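Local coordinates for PTS system fructose-specific EIIB component (Bacillus subtilis, PDB 1BLE), which carries a phosphoryl group on a histidine from phosphorylated EIIA to fructose as the sugar is transported into the cell, and helps repress the levanase operon, at residues N3-R8 and G77-L82; T20-V25 and E142-P147; V34-A39 and S62-A67; D89-I94 and F131-D136. One frame throughout, in Å; residues are numbered along the deposited sequence.

Interaction 1: N3-R8 and G77-L82; sequences NIVLAR and GVTAML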
loop_
_atom_site.group_PDB
_atom_site.type_symbol
_atom_site.label_atom_id
_atom_site.label_comp_id
_atom_site.label_asym_id
_atom_site.label_seq_id
_atom_site.Cartn_x
_atom_site.Cartn_y
_atom_site.Cartn_z
ATOM N N ASN A 3 -1.826 -23.252 2.136
ATOM C CA ASN A 3 -2.923 -23.866 1.382
ATOM C C ASN A 3 -3.414 -22.958 0.264
ATOM O O ASN A 3 -4.128 -21.977 0.512
ATOM C CB ASN A 3 -4.084 -24.249 2.324
ATOM C CG ASN A 3 -5.266 -24.917 1.593
ATOM O OD1 ASN A 3 -6.323 -25.082 2.174
ATOM N ND2 ASN A 3 -5.090 -25.280 0.324
ATOM N N ILE A 4 -3.020 -23.299 -0.963
ATOM C CA ILE A 4 -3.373 -22.566 -2.189
ATOM C C ILE A 4 -4.751 -23.055 -2.711
ATOM O O ILE A 4 -4.863 -24.150 -3.281
ATOM C CB ILE A 4 -2.266 -22.784 -3.253
ATOM C CG1 ILE A 4 -0.983 -22.091 -2.799
ATOM C CG2 ILE A 4 -2.708 -22.308 -4.587
ATOM C CD1 ILE A 4 0.203 -22.290 -3.732
ATOM N N VAL A 5 -5.790 -22.235 -2.554
ATOM C CA VAL A 5 -7.125 -22.631 -2.947
ATOM C C VAL A 5 -7.520 -22.379 -4.402
ATOM O O VAL A 5 -8.489 -22.980 -4.905
ATOM C CB VAL A 5 -8.182 -22.027 -1.980
ATOM C CG1 VAL A 5 -7.905 -22.437 -0.584
ATOM C CG2 VAL A 5 -8.188 -20.548 -2.041
ATOM N N LEU A 6 -6.762 -21.511 -5.083
ATOM C CA LEU A 6 -7.035 -21.143 -6.490
ATOM C C LEU A 6 -5.853 -20.403 -7.030
ATOM O O LEU A 6 -5.345 -19.546 -6.322
ATOM C CB LEU A 6 -8.225 -20.172 -6.557
ATOM C CG LEU A 6 -8.665 -19.579 -7.895
ATOM C CD1 LEU A 6 -9.500 -20.634 -8.635
ATOM C CD2 LEU A 6 -9.451 -18.274 -7.651
ATOM N N ALA A 7 -5.393 -20.757 -8.236
ATOM C CA ALA A 7 -4.278 -20.058 -8.910
ATOM C C ALA A 7 -5.011 -19.500 -10.121
ATOM O O ALA A 7 -5.583 -20.266 -10.880
ATOM C CB ALA A 7 -3.219 -21.022 -9.324
ATOM N N ARG A 8 -5.056 -18.176 -10.275
ATOM C CA ARG A 8 -5.815 -17.548 -11.379
ATOM C C ARG A 8 -5.031 -16.659 -12.303
ATOM O O ARG A 8 -4.194 -15.872 -11.848
ATOM C CB ARG A 8 -6.973 -16.692 -10.825
ATOM C CG ARG A 8 -7.768 -15.932 -11.892
ATOM C CD ARG A 8 -8.964 -15.217 -11.309
ATOM N NE ARG A 8 -10.151 -15.595 -12.044
ATOM C CZ ARG A 8 -10.885 -14.779 -12.785
ATOM N NH1 ARG A 8 -10.600 -13.510 -12.898
ATOM N NH2 ARG A 8 -11.868 -15.268 -13.493
ATOM N N GLY A 77 -0.397 -23.408 6.935
ATOM C CA GLY A 77 -1.830 -23.557 7.067
ATOM C C GLY A 77 -2.658 -22.417 6.497
ATOM O O GLY A 77 -3.876 -22.562 6.341
ATOM N N VAL A 78 -2.011 -21.275 6.220
ATOM C CA VAL A 78 -2.669 -20.081 5.650
ATOM C C VAL A 78 -3.399 -20.441 4.349
ATOM O O VAL A 78 -2.918 -21.278 3.566
ATOM C CB VAL A 78 -1.648 -18.957 5.297
ATOM C CG1 VAL A 78 -2.364 -17.793 4.668
ATOM C CG2 VAL A 78 -0.901 -18.485 6.513
ATOM N N THR A 79 -4.542 -19.791 4.122
ATOM C CA THR A 79 -5.357 -20.029 2.945
ATOM C C THR A 79 -5.214 -18.856 1.993
ATOM O O THR A 79 -5.658 -17.751 2.303
ATOM C CB THR A 79 -6.822 -20.229 3.370
ATOM O OG1 THR A 79 -6.997 -21.598 3.743
ATOM C CG2 THR A 79 -7.806 -19.879 2.255
ATOM N N ALA A 80 -4.645 -19.111 0.817
ATOM C CA ALA A 80 -4.412 -18.062 -0.170
ATOM C C ALA A 80 -4.902 -18.327 -1.572
ATOM O O ALA A 80 -5.127 -19.470 -1.986
ATOM C CB ALA A 80 -2.948 -17.764 -0.239
ATOM N N MET A 81 -4.958 -17.245 -2.337
ATOM C CA MET A 81 -5.392 -17.258 -3.725
ATOM C C MET A 81 -4.331 -16.456 -4.493
ATOM O O MET A 81 -4.003 -15.334 -4.101
ATOM C CB MET A 81 -6.758 -16.588 -3.793
ATOM C CG MET A 81 -7.361 -16.558 -5.131
ATOM S SD MET A 81 -8.874 -15.649 -5.121
ATOM C CE MET A 81 -8.815 -15.140 -6.870
ATOM N N LEU A 82 -3.708 -17.075 -5.502
ATOM C CA LEU A 82 -2.659 -16.421 -6.327
ATOM C C LEU A 82 -3.213 -15.826 -7.637
ATOM O O LEU A 82 -4.144 -16.378 -8.252
ATOM C CB LEU A 82 -1.564 -17.423 -6.680
ATOM C CG LEU A 82 -0.935 -18.164 -5.500
ATOM C CD1 LEU A 82 0.059 -19.194 -5.988
ATOM C CD2 LEU A 82 -0.229 -17.172 -4.603
#

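Interaction 2: T20-V25 and E142-P147; sequences TRWIKV and ELRQLP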
loop_
_atom_site.group_PDB
_atom_site.type_symbol
_atom_site.label_atom_id
_atom_site.label_comp_id
_atom_site.label_asym_id
_atom_site.label_seq_id
_atom_site.Cartn_x
_atom_site.Cartn_y
_atom_site.Cartn_z
ATOM N N THR A 20 -13.554 -10.715 -5.703
ATOM C CA THR A 20 -14.248 -10.742 -4.421
ATOM C C THR A 20 -15.123 -11.988 -4.336
ATOM O O THR A 20 -15.194 -12.667 -3.308
ATOM C CB THR A 20 -15.156 -9.479 -4.269
ATOM O OG1 THR A 20 -14.344 -8.298 -4.264
ATOM C CG2 THR A 20 -15.978 -9.519 -2.991
ATOM N N ARG A 21 -15.754 -12.323 -5.444
ATOM C CA ARG A 21 -16.622 -13.476 -5.452
ATOM C C ARG A 21 -15.845 -14.753 -5.225
ATOM O O ARG A 21 -16.303 -15.617 -4.495
ATOM C CB ARG A 21 -17.454 -13.503 -6.734
ATOM C CG ARG A 21 -18.260 -12.187 -6.937
ATOM C CD ARG A 21 -19.675 -12.408 -7.457
ATOM N NE ARG A 21 -20.220 -13.665 -6.941
ATOM C CZ ARG A 21 -20.905 -14.554 -7.667
ATOM N NH1 ARG A 21 -21.155 -14.324 -8.954
ATOM N NH2 ARG A 21 -21.278 -15.709 -7.128
ATOM N N TRP A 22 -14.632 -14.849 -5.771
ATOM C CA TRP A 22 -13.833 -16.057 -5.581
ATOM C C TRP A 22 -13.418 -16.144 -4.143
ATOM O O TRP A 22 -13.454 -17.214 -3.545
ATOM C CB TRP A 22 -12.606 -16.077 -6.483
ATOM C CG TRP A 22 -12.961 -16.463 -7.839
ATOM C CD1 TRP A 22 -13.191 -15.625 -8.885
ATOM C CD2 TRP A 22 -13.238 -17.789 -8.309
ATOM N NE1 TRP A 22 -13.622 -16.348 -9.971
ATOM C CE2 TRP A 22 -13.674 -17.684 -9.648
ATOM C CE3 TRP A 22 -13.178 -19.068 -7.722
ATOM C CZ2 TRP A 22 -14.042 -18.784 -10.425
ATOM C CZ3 TRP A 22 -13.544 -20.183 -8.504
ATOM C CH2 TRP A 22 -13.982 -20.031 -9.837
ATOM N N ILE A 23 -13.088 -14.993 -3.585
ATOM C CA ILE A 23 -12.663 -14.929 -2.208
ATOM C C ILE A 23 -13.754 -15.398 -1.250
ATOM O O ILE A 23 -13.549 -16.345 -0.493
ATOM C CB ILE A 23 -12.190 -13.495 -1.856
ATOM C CG1 ILE A 23 -10.840 -13.216 -2.539
ATOM C CG2 ILE A 23 -12.096 -13.305 -0.346
ATOM C CD1 ILE A 23 -10.619 -11.772 -2.877
ATOM N N LYS A 24 -14.939 -14.782 -1.322
ATOM C CA LYS A 24 -16.033 -15.158 -0.397
ATOM C C LYS A 24 -16.307 -16.660 -0.453
ATOM O O LYS A 24 -16.548 -17.304 0.564
ATOM C CB LYS A 24 -17.339 -14.345 -0.652
ATOM N N VAL A 25 -16.086 -17.218 -1.624
ATOM C CA VAL A 25 -16.371 -18.598 -1.853
ATOM C C VAL A 25 -15.347 -19.543 -1.282
ATOM O O VAL A 25 -15.688 -20.596 -0.788
ATOM C CB VAL A 25 -16.657 -18.836 -3.358
ATOM C CG1 VAL A 25 -16.819 -20.254 -3.649
ATOM C CG2 VAL A 25 -17.942 -18.153 -3.741
ATOM N N GLU A 142 -8.699 -24.638 -16.353
ATOM C CA GLU A 142 -10.129 -24.354 -16.461
ATOM C C GLU A 142 -10.439 -22.933 -16.907
ATOM O O GLU A 142 -9.621 -22.028 -16.760
ATOM C CB GLU A 142 -10.771 -24.674 -15.109
ATOM C CG GLU A 142 -11.858 -23.733 -14.623
ATOM C CD GLU A 142 -12.235 -24.037 -13.202
ATOM O OE1 GLU A 142 -12.123 -25.236 -12.830
ATOM O OE2 GLU A 142 -12.625 -23.095 -12.473
ATOM N N LEU A 143 -11.622 -22.720 -17.451
ATOM C CA LEU A 143 -11.917 -21.406 -17.914
ATOM C C LEU A 143 -13.200 -20.941 -17.344
ATOM O O LEU A 143 -14.191 -21.612 -17.490
ATOM C CB LEU A 143 -12.029 -21.389 -19.449
ATOM C CG LEU A 143 -12.508 -20.085 -20.120
ATOM C CD1 LEU A 143 -11.362 -19.087 -20.132
ATOM C CD2 LEU A 143 -12.980 -20.350 -21.521
ATOM N N ARG A 144 -13.171 -19.802 -16.675
ATOM C CA ARG A 144 -14.397 -19.201 -16.173
ATOM C C ARG A 144 -14.100 -17.965 -15.378
ATOM O O ARG A 144 -12.991 -17.812 -14.856
ATOM C CB ARG A 144 -15.281 -20.170 -15.389
ATOM C CG ARG A 144 -14.641 -20.897 -14.230
ATOM C CD ARG A 144 -15.764 -21.545 -13.410
ATOM N NE ARG A 144 -15.250 -22.497 -12.439
ATOM C CZ ARG A 144 -15.974 -23.031 -11.467
ATOM N NH1 ARG A 144 -17.247 -22.722 -11.342
ATOM N NH2 ARG A 144 -15.407 -23.814 -10.579
ATOM N N GLN A 145 -15.058 -17.046 -15.354
ATOM C CA GLN A 145 -14.879 -15.797 -14.623
ATOM C C GLN A 145 -15.315 -15.903 -13.175
ATOM O O GLN A 145 -14.575 -15.531 -12.258
ATOM C CB GLN A 145 -15.676 -14.664 -15.271
ATOM C CG GLN A 145 -15.510 -14.594 -16.759
ATOM C CD GLN A 145 -14.068 -14.429 -17.151
ATOM O OE1 GLN A 145 -13.405 -13.496 -16.683
ATOM N NE2 GLN A 145 -13.561 -15.332 -18.015
ATOM N N LEU A 146 -16.536 -16.400 -12.993
ATOM C CA LEU A 146 -17.146 -16.529 -11.685
ATOM C C LEU A 146 -17.327 -17.959 -11.137
ATOM O O LEU A 146 -17.217 -18.941 -11.873
ATOM C CB LEU A 146 -18.472 -15.801 -11.767
ATOM C CG LEU A 146 -18.380 -14.393 -12.358
ATOM C CD1 LEU A 146 -19.716 -13.741 -12.194
ATOM C CD2 LEU A 146 -17.335 -13.557 -11.634
ATOM N N PRO A 147 -17.499 -18.106 -9.817
ATOM C CA PRO A 147 -17.680 -19.455 -9.283
ATOM C C PRO A 147 -18.979 -20.078 -9.774
ATOM O O PRO A 147 -19.174 -21.282 -9.683
ATOM C CB PRO A 147 -17.701 -19.222 -7.789
ATOM C CG PRO A 147 -16.739 -18.123 -7.641
ATOM C CD PRO A 147 -17.163 -17.176 -8.727
#

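Interaction 3: V34-A39 and S62-A67; sequences VSDDIA and SVSKMA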
loop_
_atom_site.group_PDB
_atom_site.type_symbol
_atom_site.label_atom_id
_atom_site.label_comp_id
_atom_site.label_asym_id
_atom_site.label_seq_id
_atom_site.Cartn_x
_atom_site.Cartn_y
_atom_site.Cartn_z
ATOM N N VAL A 34 1.652 -12.880 -8.132
ATOM C CA VAL A 34 2.979 -13.458 -8.362
ATOM C C VAL A 34 3.446 -13.027 -9.758
ATOM O O VAL A 34 2.828 -13.368 -10.762
ATOM C CB VAL A 34 2.918 -15.020 -8.225
ATOM C CG1 VAL A 34 4.276 -15.626 -8.269
ATOM C CG2 VAL A 34 2.227 -15.423 -6.926
ATOM N N SER A 35 4.491 -12.211 -9.813
ATOM C CA SER A 35 5.018 -11.727 -11.094
ATOM C C SER A 35 6.297 -11.001 -10.830
ATOM O O SER A 35 6.309 -10.129 -9.994
ATOM C CB SER A 35 4.042 -10.760 -11.776
ATOM O OG SER A 35 4.727 -9.907 -12.692
ATOM N N ASP A 36 7.366 -11.333 -11.561
ATOM C CA ASP A 36 8.664 -10.666 -11.372
ATOM C C ASP A 36 8.607 -9.205 -11.826
ATOM O O ASP A 36 9.028 -8.327 -11.089
ATOM C CB ASP A 36 9.794 -11.410 -12.092
ATOM C CG ASP A 36 10.175 -12.739 -11.414
ATOM O OD1 ASP A 36 9.294 -13.610 -11.225
ATOM O OD2 ASP A 36 11.374 -12.918 -11.100
ATOM N N ASP A 37 7.985 -8.944 -12.977
ATOM C CA ASP A 37 7.856 -7.591 -13.533
ATOM C C ASP A 37 7.140 -6.639 -12.558
ATOM O O ASP A 37 7.637 -5.580 -12.219
ATOM C CB ASP A 37 7.048 -7.623 -14.855
ATOM C CG ASP A 37 7.761 -8.366 -16.010
ATOM O OD1 ASP A 37 8.205 -9.530 -15.829
ATOM O OD2 ASP A 37 7.820 -7.795 -17.133
ATOM N N ILE A 38 5.945 -7.023 -12.141
ATOM C CA ILE A 38 5.118 -6.247 -11.226
ATOM C C ILE A 38 5.775 -6.041 -9.845
ATOM O O ILE A 38 5.518 -5.059 -9.166
ATOM C CB ILE A 38 3.740 -6.971 -11.060
ATOM C CG1 ILE A 38 2.902 -6.855 -12.334
ATOM C CG2 ILE A 38 2.973 -6.452 -9.884
ATOM C CD1 ILE A 38 1.748 -7.839 -12.424
ATOM N N ALA A 39 6.667 -6.929 -9.452
ATOM C CA ALA A 39 7.290 -6.833 -8.134
ATOM C C ALA A 39 8.446 -5.887 -8.072
ATOM O O ALA A 39 8.867 -5.522 -6.987
ATOM C CB ALA A 39 7.741 -8.204 -7.678
ATOM N N SER A 62 7.497 -11.812 -6.167
ATOM C CA SER A 62 8.117 -12.428 -7.340
ATOM C C SER A 62 8.068 -13.965 -7.261
ATOM O O SER A 62 7.874 -14.531 -6.183
ATOM C CB SER A 62 9.574 -11.989 -7.437
ATOM O OG SER A 62 10.408 -12.653 -6.494
ATOM N N VAL A 63 8.296 -14.637 -8.390
ATOM C CA VAL A 63 8.268 -16.099 -8.417
ATOM C C VAL A 63 9.221 -16.702 -7.394
ATOM O O VAL A 63 8.936 -17.736 -6.800
ATOM C CB VAL A 63 8.588 -16.631 -9.806
ATOM C CG1 VAL A 63 8.732 -18.163 -9.777
ATOM C CG2 VAL A 63 7.468 -16.213 -10.752
ATOM N N SER A 64 10.302 -15.993 -7.126
ATOM C CA SER A 64 11.314 -16.435 -6.172
ATOM C C SER A 64 10.881 -16.344 -4.686
ATOM O O SER A 64 11.094 -17.303 -3.919
ATOM C CB SER A 64 12.601 -15.645 -6.438
ATOM O OG SER A 64 12.749 -15.427 -7.853
ATOM N N LYS A 65 10.284 -15.209 -4.291
ATOM C CA LYS A 65 9.819 -14.999 -2.921
ATOM C C LYS A 65 8.588 -15.865 -2.684
ATOM O O LYS A 65 8.444 -16.450 -1.620
ATOM C CB LYS A 65 9.536 -13.507 -2.680
ATOM C CG LYS A 65 9.030 -13.103 -1.276
ATOM C CD LYS A 65 10.108 -13.034 -0.195
ATOM C CE LYS A 65 9.526 -12.795 1.216
ATOM N NZ LYS A 65 10.645 -12.749 2.224
ATOM N N MET A 66 7.725 -16.003 -3.688
ATOM C CA MET A 66 6.531 -16.846 -3.539
ATOM C C MET A 66 6.992 -18.249 -3.187
ATOM O O MET A 66 6.556 -18.813 -2.199
ATOM C CB MET A 66 5.679 -16.877 -4.815
ATOM C CG MET A 66 4.354 -17.627 -4.642
ATOM S SD MET A 66 3.395 -16.972 -3.273
ATOM C CE MET A 66 2.823 -18.455 -2.462
ATOM N N ALA A 67 7.944 -18.763 -3.961
ATOM C CA ALA A 67 8.535 -20.083 -3.728
ATOM C C ALA A 67 8.976 -20.155 -2.279
ATOM O O ALA A 67 8.564 -21.065 -1.550
ATOM C CB ALA A 67 9.729 -20.290 -4.629
#

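Interaction 4: D89-I94 and F131-D136; sequences DIVSLI and FETLSD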
loop_
_atom_site.group_PDB
_atom_site.type_symbol
_atom_site.label_atom_id
_atom_site.label_comp_id
_atom_site.label_asym_id
_atom_site.label_seq_id
_atom_site.Cartn_x
_atom_site.Cartn_y
_atom_site.Cartn_z
ATOM N N ASP A 89 4.912 -17.572 -15.713
ATOM C CA ASP A 89 5.279 -17.386 -14.330
ATOM C C ASP A 89 4.685 -18.548 -13.506
ATOM O O ASP A 89 5.194 -18.834 -12.440
ATOM C CB ASP A 89 4.740 -16.052 -13.820
ATOM C CG ASP A 89 5.395 -14.856 -14.467
ATOM O OD1 ASP A 89 6.635 -14.812 -14.515
ATOM O OD2 ASP A 89 4.668 -13.925 -14.871
ATOM N N ILE A 90 3.605 -19.194 -13.965
ATOM C CA ILE A 90 3.028 -20.311 -13.201
ATOM C C ILE A 90 3.973 -21.488 -13.326
ATOM O O ILE A 90 4.182 -22.240 -12.382
ATOM C CB ILE A 90 1.662 -20.770 -13.698
ATOM C CG1 ILE A 90 0.620 -19.653 -13.590
ATOM C CG2 ILE A 90 1.207 -21.893 -12.831
ATOM C CD1 ILE A 90 -0.817 -20.118 -13.847
ATOM N N VAL A 91 4.535 -21.631 -14.522
ATOM C CA VAL A 91 5.518 -22.676 -14.824
ATOM C C VAL A 91 6.761 -22.344 -13.985
ATOM O O VAL A 91 7.200 -23.182 -13.204
ATOM C CB VAL A 91 5.842 -22.722 -16.361
ATOM C CG1 VAL A 91 7.254 -23.262 -16.609
ATOM C CG2 VAL A 91 4.770 -23.550 -17.105
ATOM N N SER A 92 7.266 -21.106 -14.088
ATOM C CA SER A 92 8.418 -20.680 -13.302
ATOM C C SER A 92 8.217 -20.986 -11.814
ATOM O O SER A 92 9.154 -21.421 -11.150
ATOM C CB SER A 92 8.648 -19.188 -13.425
ATOM O OG SER A 92 8.917 -18.821 -14.751
ATOM N N LEU A 93 6.999 -20.801 -11.295
ATOM C CA LEU A 93 6.733 -21.028 -9.865
ATOM C C LEU A 93 6.749 -22.484 -9.497
ATOM O O LEU A 93 7.057 -22.825 -8.355
ATOM C CB LEU A 93 5.400 -20.402 -9.402
ATOM C CG LEU A 93 4.978 -20.512 -7.932
ATOM C CD1 LEU A 93 5.959 -19.797 -7.001
ATOM C CD2 LEU A 93 3.565 -19.989 -7.766
ATOM N N ILE A 94 6.352 -23.337 -10.436
ATOM C CA ILE A 94 6.335 -24.779 -10.181
ATOM C C ILE A 94 7.763 -25.330 -10.215
ATOM O O ILE A 94 8.099 -26.249 -9.475
ATOM C CB ILE A 94 5.431 -25.513 -11.179
ATOM C CG1 ILE A 94 3.979 -25.124 -10.916
ATOM C CG2 ILE A 94 5.564 -26.995 -11.031
ATOM C CD1 ILE A 94 3.002 -25.549 -12.009
ATOM N N PHE A 131 1.032 -22.990 -21.683
ATOM C CA PHE A 131 -0.234 -23.656 -21.409
ATOM C C PHE A 131 0.007 -25.151 -21.711
ATOM O O PHE A 131 -0.552 -26.017 -21.022
ATOM C CB PHE A 131 -1.370 -23.111 -22.278
ATOM C CG PHE A 131 -2.051 -21.881 -21.717
ATOM C CD1 PHE A 131 -2.495 -21.842 -20.394
ATOM C CD2 PHE A 131 -2.282 -20.756 -22.529
ATOM C CE1 PHE A 131 -3.157 -20.707 -19.897
ATOM C CE2 PHE A 131 -2.936 -19.626 -22.043
ATOM C CZ PHE A 131 -3.374 -19.596 -20.734
ATOM N N GLU A 132 0.835 -25.461 -22.725
ATOM C CA GLU A 132 1.154 -26.862 -23.060
ATOM C C GLU A 132 1.873 -27.453 -21.847
ATOM O O GLU A 132 1.319 -28.312 -21.138
ATOM C CB GLU A 132 2.070 -26.982 -24.295
ATOM C CG GLU A 132 1.552 -26.369 -25.622
ATOM C CD GLU A 132 0.484 -27.204 -26.363
ATOM O OE1 GLU A 132 -0.279 -27.969 -25.714
ATOM O OE2 GLU A 132 0.390 -27.059 -27.613
ATOM N N THR A 133 3.072 -26.941 -21.574
ATOM C CA THR A 133 3.858 -27.389 -20.423
ATOM C C THR A 133 3.010 -27.630 -19.151
ATOM O O THR A 133 3.352 -28.442 -18.311
ATOM C CB THR A 133 4.886 -26.324 -20.037
ATOM O OG1 THR A 133 5.678 -25.960 -21.174
ATOM C CG2 THR A 133 5.763 -26.808 -18.907
ATOM N N LEU A 134 1.941 -26.857 -18.995
ATOM C CA LEU A 134 1.085 -26.948 -17.825
ATOM C C LEU A 134 0.219 -28.168 -17.833
ATOM O O LEU A 134 -0.200 -28.651 -16.773
ATOM C CB LEU A 134 0.232 -25.699 -17.698
ATOM C CG LEU A 134 1.042 -24.513 -17.224
ATOM C CD1 LEU A 134 0.185 -23.278 -17.285
ATOM C CD2 LEU A 134 1.543 -24.803 -15.821
ATOM N N SER A 135 -0.119 -28.632 -19.028
ATOM C CA SER A 135 -0.937 -29.821 -19.117
ATOM C C SER A 135 0.022 -31.005 -19.011
ATOM O O SER A 135 -0.375 -32.108 -18.621
ATOM C CB SER A 135 -1.722 -29.860 -20.416
ATOM O OG SER A 135 -2.817 -30.730 -20.250
ATOM N N ASP A 136 1.299 -30.737 -19.295
ATOM C CA ASP A 136 2.346 -31.756 -19.211
ATOM C C ASP A 136 2.702 -32.061 -17.769
ATOM O O ASP A 136 3.097 -33.181 -17.430
ATOM C CB ASP A 136 3.606 -31.300 -19.941
ATOM C CG ASP A 136 3.679 -31.828 -21.360
ATOM O OD1 ASP A 136 2.605 -32.103 -21.958
ATOM O OD2 ASP A 136 4.813 -31.970 -21.878
#

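Interaction 1: N3-R8 and G77-L82
Asn3 and Val78 start a parallel pairing of strands 3-10 and 79-84: Asn3 N donates to Val78 O at 2.7 Å. Ala80 turns both backbone polar groups to the other strand. Its N donates to Asn3 O, and its O takes the N-H of Val5 at 2.9 Å. Strand 3-10 then gains a residue. Ile4 pairs with Ala80 and Ala7 with Leu82, so three steps on one side match two on the other, consistent with a beta bulge around Val5 and Leu6. The pairing resumes with Leu82 N to Leu6 O at 3.1 Å and Arg8 N to Leu82 O at 2.9 Å.

Leu6 and Met81 run side by side on the face covered by helix 18-26. Met81 has CG anti to the backbone N (chi1 -178°) and an extended chain, which lays SD alongside Leu6 CD2 at 3.7 Å. Cutting Met81 back to an alanine would probably leave Leu6 CD2 without this flank and open a gap under that helix. Nearer the strand starts, Val5 CG1 touches Thr79 CG2 at 3.8 Å. On the other face, Ile4 CD1 meets Leu82 CD1 at 3.8 Å.

The Arg8 guanidinium leads away from strand 79-84. It bonds to Asn104 and Arg144 O and pairs with Asp10. The Arg8 side chain is about 8 Å from that of His15, the residue that is phosphorylated. Both strands lie inside the mostly parallel sheet, with strand 30-34 next to 79-84 and strand 102-107 next to 3-10. Leu93 of helix 88-94 packs on Leu82, on the face opposite helix 18-26.

Interaction 2: T20-V25 and E142-P147
The indole of Trp22 lies with one face on Pro147, a CH-pi contact joining helix 18-26 to the loop after strand 140-143 of the alpha/beta fold. Trp22 CG stands anti to the carbonyl carbon, which carries the indole toward this loop. Pro147 CG sits 3.5 Å from the centroid of the six-membered ring, only 10° off its normal. At the indole edge, Trp22 NE1 donates to Gln145 O at 2.6 Å; the acceptor is close to the ring plane and the bond is nearly straight, 166°. Another edge atom, Trp22 CH2, points at one face of the Arg144 guanidinium, 3.8 Å from Arg144 NE, with the two planes 88° apart.

A leucine in place of Trp22 would probably leave Gln145 O without this donor and uncover both Pro147 and the guanidinium face. Smaller contacts widen the patch. Val25 CG2 reaches Pro147 CG at 4.1 Å, and Leu146 CD1 rests by Arg21 NH1.

The loop itself runs close to the active site, since the Gln145 side chain, bonded to Gly106 O, is about 8 Å from that of His15. Arg144 is steadied by a salt bridge: its NE meets Glu142 OE2 at 2.7 Å, in the guanidinium plane but above the carboxylate plane.

Interaction 3: V34-A39 and S62-A67
Asp36 reaches across to Val63 and Val34 packs on Met66 in a mixed polar and apolar contact between two neighbouring strand-to-helix turns. Segment 34-39 leaves strand 30-34 and enters the short, weakly bonded helix 36-40. Segment 62-67 follows the adjacent parallel strand 57-61 and begins helix 63-71.

The polar link is a single bond. Val63 N donates to Asp36 OD1 at 3.2 Å and 161°, meeting the oxygen from above the carboxylate plane. With CG of Asp36 anti to its carbonyl carbon (chi1 -72°), the carboxylate swings over to the first turn of the other helix. Ser62 adds a second acceptor there. It is the N-cap, and its OG lies between its own N and carbonyl carbon, where it takes weak bonds from Ser64 N and Lys65 N. The helix start, with its partial positive charge, would probably stabilise the Asp36 carboxylate in its charged form. Ser35 caps the other helix in turn: its OG accepts from Ile38 N at 3.2 Å and also bonds to Glu85.

Beneath this polar layer lies the apolar part. Val34 CG2 meets Met66 CG at 3.8 Å, the two side chains crossing at about a right angle. Val34 CG1 lies 4.1 Å from Val63 CG2. Ala39 CB lies at the margin, 3.9 Å from Ser62 N. Lys65, turned from segment 34-39, forms a salt bridge with Asp41 of the second subunit. Together these contacts are those of successive beta-alpha units in an alpha/beta fold, at the C-terminal ends of adjacent parallel strands, here with a serine N-cap at the start of each helix.

Interaction 4: D89-I94 and F131-D136
Leu134 and Val91 carry this helix-to-helix packing, with Thr133 at its margin. Helices 88-94 and 125-136 lie side by side on one face of the mostly parallel sheet of the alpha/beta fold. The axes of segments 89-94 and 131-136 are 9.8 Å apart at closest approach and 38° apart in direction, so they run roughly the same way. The contact is wholly apolar, and no hydrogen bond crosses it.

Leu134 has the most surface buried. Its CG is anti to the carbonyl carbon (chi1 -74°), and this sends the CD2 branch across to the other helix. Leu134 CD2 meets Val91 CG2 at 3.7 Å, the nearest approach between the segments. The same methyl has a second neighbour in Ile94 CD1, at 4.1 Å, and a third in Ile90 CG2, at 4.2 Å. Three residues of a little over one turn of helix 88-94 thus meet a single methyl. The Leu134 and Ile90 side chains cross at about a right angle; Val91 and Ile94 meet the leucine at a slant.

Towards the sheet, Ile90 rests on Phe84 and Val103, and Phe131 of the other helix rests on Val105. Strand 102-107 therefore supports both helices. Pro87 fills in beside Phe131 and Leu134. The contact is structural packing, away from the phosphorylation site.

Thr133 divides its two branches between two tasks. Its OG1 bonds back to Lys129 O in its own helix, which keeps the hydroxyl occupied. Its methyl serves the contact: Thr133 CG2 lies 3.9 Å from Val91 CG2, the same branch that touches Leu134.

Interaction 1 lies within the sheet, is partly buried, and is held chiefly by backbone bonds; the other three join helices and loops that lie around the sheet. Interaction 2 is a surface contact built on an aromatic ring. It touches interaction 1 through Trp22 on Leu6 and Met81, and through Arg8 to the backbone O of Arg144, probably a hydrogen bond. These two lie nearest His15. Interactions 3 and 4 are also partly buried but away from that site. Interaction 3 mixes helix capping with packing, whereas interaction 4 is apolar alone. Leu93 and Val63 join them, and Leu82 of interaction 1 touches both. Interactions 2 and 3 are about 23 Å apart, centre to centre.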